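Local coordinates for protein translation initiation factor eIF2B subunit delta (Schizosaccharomyces pombe, PDB 5B04) that forms part of the eIF2B complex, which catalyses exchange of GDP for GTP on the gamma subunit of eukaryotic initiation factor 2, at residues G[248-253]-G[377-382]. Sequence-based numbering, arbitrary orientation.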
ATOM      1  N   ASP G 248     -30.575 -29.339  -7.602  1.00 84.52           N
ATOM      2  CA  ASP G 248     -29.174 -29.743  -7.544  1.00 92.14           C
ATOM      3  C   ASP G 248     -28.232 -28.620  -7.114  1.00 88.59           C
ATOM      4  O   ASP G 248     -27.483 -28.766  -6.147  1.00 82.86           O
ATOM      5  CB  ASP G 248     -28.729 -30.285  -8.905  1.00 82.52           C
ATOM      6  CG  ASP G 248     -29.564 -31.464  -9.365  1.00 86.56           C
ATOM      7  OD1 ASP G 248     -30.049 -32.225  -8.502  1.00 74.19           O
ATOM      8  OD2 ASP G 248     -29.734 -31.629 -10.592  1.00 97.31           O
ATOM      9  N   ARG G 249     -28.271 -27.503  -7.835  1.00 81.55           N
ATOM     10  CA  ARG G 249     -27.290 -26.436  -7.657  1.00 89.18           C
ATOM     11  C   ARG G 249     -27.411 -25.695  -6.325  1.00 89.55           C
ATOM     12  O   ARG G 249     -26.410 -25.224  -5.784  1.00 74.34           O
ATOM     13  CB  ARG G 249     -27.396 -25.426  -8.803  1.00 75.60           C
ATOM     14  CG  ARG G 249     -27.308 -26.037 -10.191  1.00 80.01           C
ATOM     15  CD  ARG G 249     -26.102 -26.952 -10.324  1.00 74.81           C
ATOM     16  NE  ARG G 249     -24.863 -26.296  -9.918  1.00 68.00           N
ATOM     17  CZ  ARG G 249     -24.126 -25.528 -10.713  1.00 73.45           C
ATOM     18  NH1 ARG G 249     -24.506 -25.309 -11.964  1.00 70.40           N
ATOM     19  NH2 ARG G 249     -23.010 -24.976 -10.256  1.00 77.15           N
ATOM     20  N   ILE G 250     -28.626 -25.591  -5.800  1.00 79.32           N
ATOM     21  CA  ILE G 250     -28.862 -24.780  -4.609  1.00 66.45           C
ATOM     22  C   ILE G 250     -29.144 -25.608  -3.356  1.00 68.52           C
ATOM     23  O   ILE G 250     -28.347 -25.617  -2.418  1.00 78.17           O
ATOM     24  CB  ILE G 250     -30.037 -23.806  -4.825  1.00 72.17           C
ATOM     25  CG1 ILE G 250     -29.767 -22.906  -6.032  1.00 74.89           C
ATOM     26  CG2 ILE G 250     -30.273 -22.970  -3.576  1.00 70.99           C
ATOM     27  CD1 ILE G 250     -30.852 -21.882  -6.287  1.00 62.47           C
ATOM     28  N   ILE G 251     -30.279 -26.298  -3.346  1.00 62.87           N
ATOM     29  CA  ILE G 251     -30.743 -27.001  -2.152  1.00 70.84           C
ATOM     30  C   ILE G 251     -29.879 -28.210  -1.799  1.00 74.72           C
ATOM     31  O   ILE G 251     -29.364 -28.303  -0.684  1.00 73.73           O
ATOM     32  CB  ILE G 251     -32.199 -27.463  -2.313  1.00 69.82           C
ATOM     33  CG1 ILE G 251     -33.097 -26.269  -2.641  1.00 72.57           C
ATOM     34  CG2 ILE G 251     -32.677 -28.163  -1.051  1.00 54.77           C
ATOM     35  CD1 ILE G 251     -34.498 -26.653  -3.056  1.00 90.39           C
ATOM     36  N   ILE G 252     -29.732 -29.133  -2.746  1.00 86.31           N
ATOM     37  CA  ILE G 252     -28.912 -30.324  -2.537  1.00 84.57           C
ATOM     38  C   ILE G 252     -27.474 -29.942  -2.206  1.00 82.84           C
ATOM     39  O   ILE G 252     -26.891 -30.454  -1.248  1.00 83.21           O
ATOM     40  CB  ILE G 252     -28.921 -31.245  -3.774  1.00 83.32           C
ATOM     41  CG1 ILE G 252     -30.295 -31.894  -3.947  1.00 82.25           C
ATOM     42  CG2 ILE G 252     -27.853 -32.320  -3.653  1.00 77.79           C
ATOM     43  CD1 ILE G 252     -30.400 -32.779  -5.170  1.00 85.21           C
ATOM     44  N   ALA G 253     -26.915 -29.032  -2.998  1.00 76.59           N
ATOM     45  CA  ALA G 253     -25.552 -28.555  -2.789  1.00 74.29           C
ATOM     46  C   ALA G 253     -25.384 -27.951  -1.400  1.00 77.66           C
ATOM     47  O   ALA G 253     -24.386 -28.201  -0.724  1.00 76.22           O
ATOM     48  CB  ALA G 253     -25.180 -27.538  -3.856  1.00 59.69           C
ATOM     49  N   GLU G 377     -22.029 -22.077  -2.530  1.00 79.25           N
ATOM     50  CA  GLU G 377     -22.505 -23.000  -3.552  1.00 68.03           C
ATOM     51  C   GLU G 377     -21.772 -22.740  -4.864  1.00 71.03           C
ATOM     52  O   GLU G 377     -21.365 -21.610  -5.139  1.00 71.93           O
ATOM     53  CB  GLU G 377     -24.019 -22.866  -3.739  1.00 73.30           C
ATOM     54  CG  GLU G 377     -24.859 -23.384  -2.571  1.00 79.90           C
ATOM     55  CD  GLU G 377     -24.945 -22.410  -1.406  1.00 80.27           C
ATOM     56  OE1 GLU G 377     -25.828 -22.598  -0.542  1.00 78.12           O
ATOM     57  OE2 GLU G 377     -24.137 -21.460  -1.348  1.00 78.51           O
ATOM     58  N   SER G 378     -21.602 -23.784  -5.669  1.00 83.60           N
ATOM     59  CA  SER G 378     -20.790 -23.700  -6.881  1.00 81.58           C
ATOM     60  C   SER G 378     -21.352 -22.733  -7.918  1.00 76.39           C
ATOM     61  O   SER G 378     -20.596 -22.066  -8.623  1.00 70.80           O
ATOM     62  CB  SER G 378     -20.636 -25.084  -7.515  1.00 69.88           C
ATOM     63  OG  SER G 378     -21.897 -25.615  -7.887  1.00 81.23           O
ATOM     64  N   TYR G 379     -22.676 -22.655  -8.009  1.00 71.09           N
ATOM     65  CA  TYR G 379     -23.317 -21.839  -9.036  1.00 63.40           C
ATOM     66  C   TYR G 379     -23.134 -20.346  -8.776  1.00 67.20           C
ATOM     67  O   TYR G 379     -23.474 -19.516  -9.620  1.00 64.68           O
ATOM     68  CB  TYR G 379     -24.807 -22.174  -9.136  1.00 68.05           C
ATOM     69  CG  TYR G 379     -25.668 -21.502  -8.092  1.00 68.29           C
ATOM     70  CD1 TYR G 379     -25.639 -21.916  -6.766  1.00 74.06           C
ATOM     71  CD2 TYR G 379     -26.519 -20.460  -8.433  1.00 65.90           C
ATOM     72  CE1 TYR G 379     -26.428 -21.305  -5.809  1.00 67.35           C
ATOM     73  CE2 TYR G 379     -27.311 -19.844  -7.484  1.00 70.74           C
ATOM     74  CZ  TYR G 379     -27.262 -20.270  -6.175  1.00 68.61           C
ATOM     75  OH  TYR G 379     -28.049 -19.658  -5.226  1.00 72.45           O
ATOM     76  N   LYS G 380     -22.597 -20.009  -7.607  1.00 72.63           N
ATOM     77  CA  LYS G 380     -22.326 -18.618  -7.270  1.00 70.62           C
ATOM     78  C   LYS G 380     -20.876 -18.251  -7.576  1.00 68.84           C
ATOM     79  O   LYS G 380     -20.423 -17.152  -7.252  1.00 55.83           O
ATOM     80  CB  LYS G 380     -22.650 -18.349  -5.799  1.00 59.39           C
ATOM     81  CG  LYS G 380     -24.139 -18.411  -5.488  1.00 70.66           C
ATOM     82  CD  LYS G 380     -24.455 -17.887  -4.097  1.00 68.53           C
ATOM     83  CE  LYS G 380     -23.870 -18.781  -3.021  1.00 66.41           C
ATOM     84  NZ  LYS G 380     -24.338 -18.394  -1.661  1.00 72.06           N
ATOM     85  N   PHE G 381     -20.153 -19.174  -8.202  1.00 67.93           N
ATOM     86  CA  PHE G 381     -18.812 -18.881  -8.693  1.00 56.02           C
ATOM     87  C   PHE G 381     -18.944 -17.989  -9.920  1.00 51.58           C
ATOM     88  O   PHE G 381     -19.920 -18.094 -10.662  1.00 58.17           O
ATOM     89  CB  PHE G 381     -18.042 -20.160  -9.045  1.00 51.56           C
ATOM     90  CG  PHE G 381     -17.647 -21.002  -7.856  1.00 61.39           C
ATOM     91  CD1 PHE G 381     -18.181 -20.769  -6.597  1.00 70.93           C
ATOM     92  CD2 PHE G 381     -16.730 -22.030  -8.004  1.00 61.01           C
ATOM     93  CE1 PHE G 381     -17.814 -21.549  -5.516  1.00 76.86           C
ATOM     94  CE2 PHE G 381     -16.358 -22.811  -6.926  1.00 50.86           C
ATOM     95  CZ  PHE G 381     -16.900 -22.570  -5.681  1.00 61.41           C
ATOM     96  N   THR G 382     -17.971 -17.111 -10.141  1.00 44.24           N
ATOM     97  CA  THR G 382     -18.032 -16.210 -11.285  1.00 54.82           C
ATOM     98  C   THR G 382     -16.691 -16.105 -12.005  1.00 63.23           C
ATOM     99  O   THR G 382     -15.636 -16.356 -11.421  1.00 60.46           O
ATOM    100  CB  THR G 382     -18.489 -14.796 -10.866  1.00 51.00           C
ATOM    101  OG1 THR G 382     -18.711 -13.994 -12.033  1.00 62.89           O
ATOM    102  CG2 THR G 382     -17.442 -14.129  -9.987  1.00 55.50           C
TER
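Ile250 and Tyr379 make the tightly packed part of this contact: Ile250 CG1 sits over one face of the Tyr379 ring, 4.0 Å from its centroid. At 28° off the ring normal, this is the geometry of a CH-pi contact. The CG1 branch, anti to the carbonyl carbon, extends to CD1, which lies 3.7 Å from Tyr379 OH. Lys380 CG lies over the opposite face, toward the rim, so the ring is held between the two.

Arg249 marks the more solvent-accessible side of an otherwise buried contact. Bends at chi2 and chi3 fold its chain so that NH2 donates to Ser378 OG over 2.7 Å. The bond is nearly straight, at 165°, and the oxygen lies close to the guanidinium plane. Tyr379 meets a face of the same group through CB; the guanidinium stands steeply to the phenol ring, at 78°, and does not lie flat on it. Ser378 OG is also hydrogen-bonded to Glu446, a carboxylate that could strengthen the hold on the arginine.

Ala253 CB stays 4.4 Å from Glu377 CG, a looser fit. Asn161 serves both Tyr379 OH and Glu377 OE1 through hydrogen bonds, while Glu377 OE2 forms a salt bridge to Lys380 NZ, whose hydrogen bond is weak.

This contact joins helix 231-262 to the 3-10 turn following strand 372-375 of the Rossmann-like sheet, with helix 160-177 touching both Ile250 and Tyr379 and helix 209-224 packing against Tyr379 and Lys380.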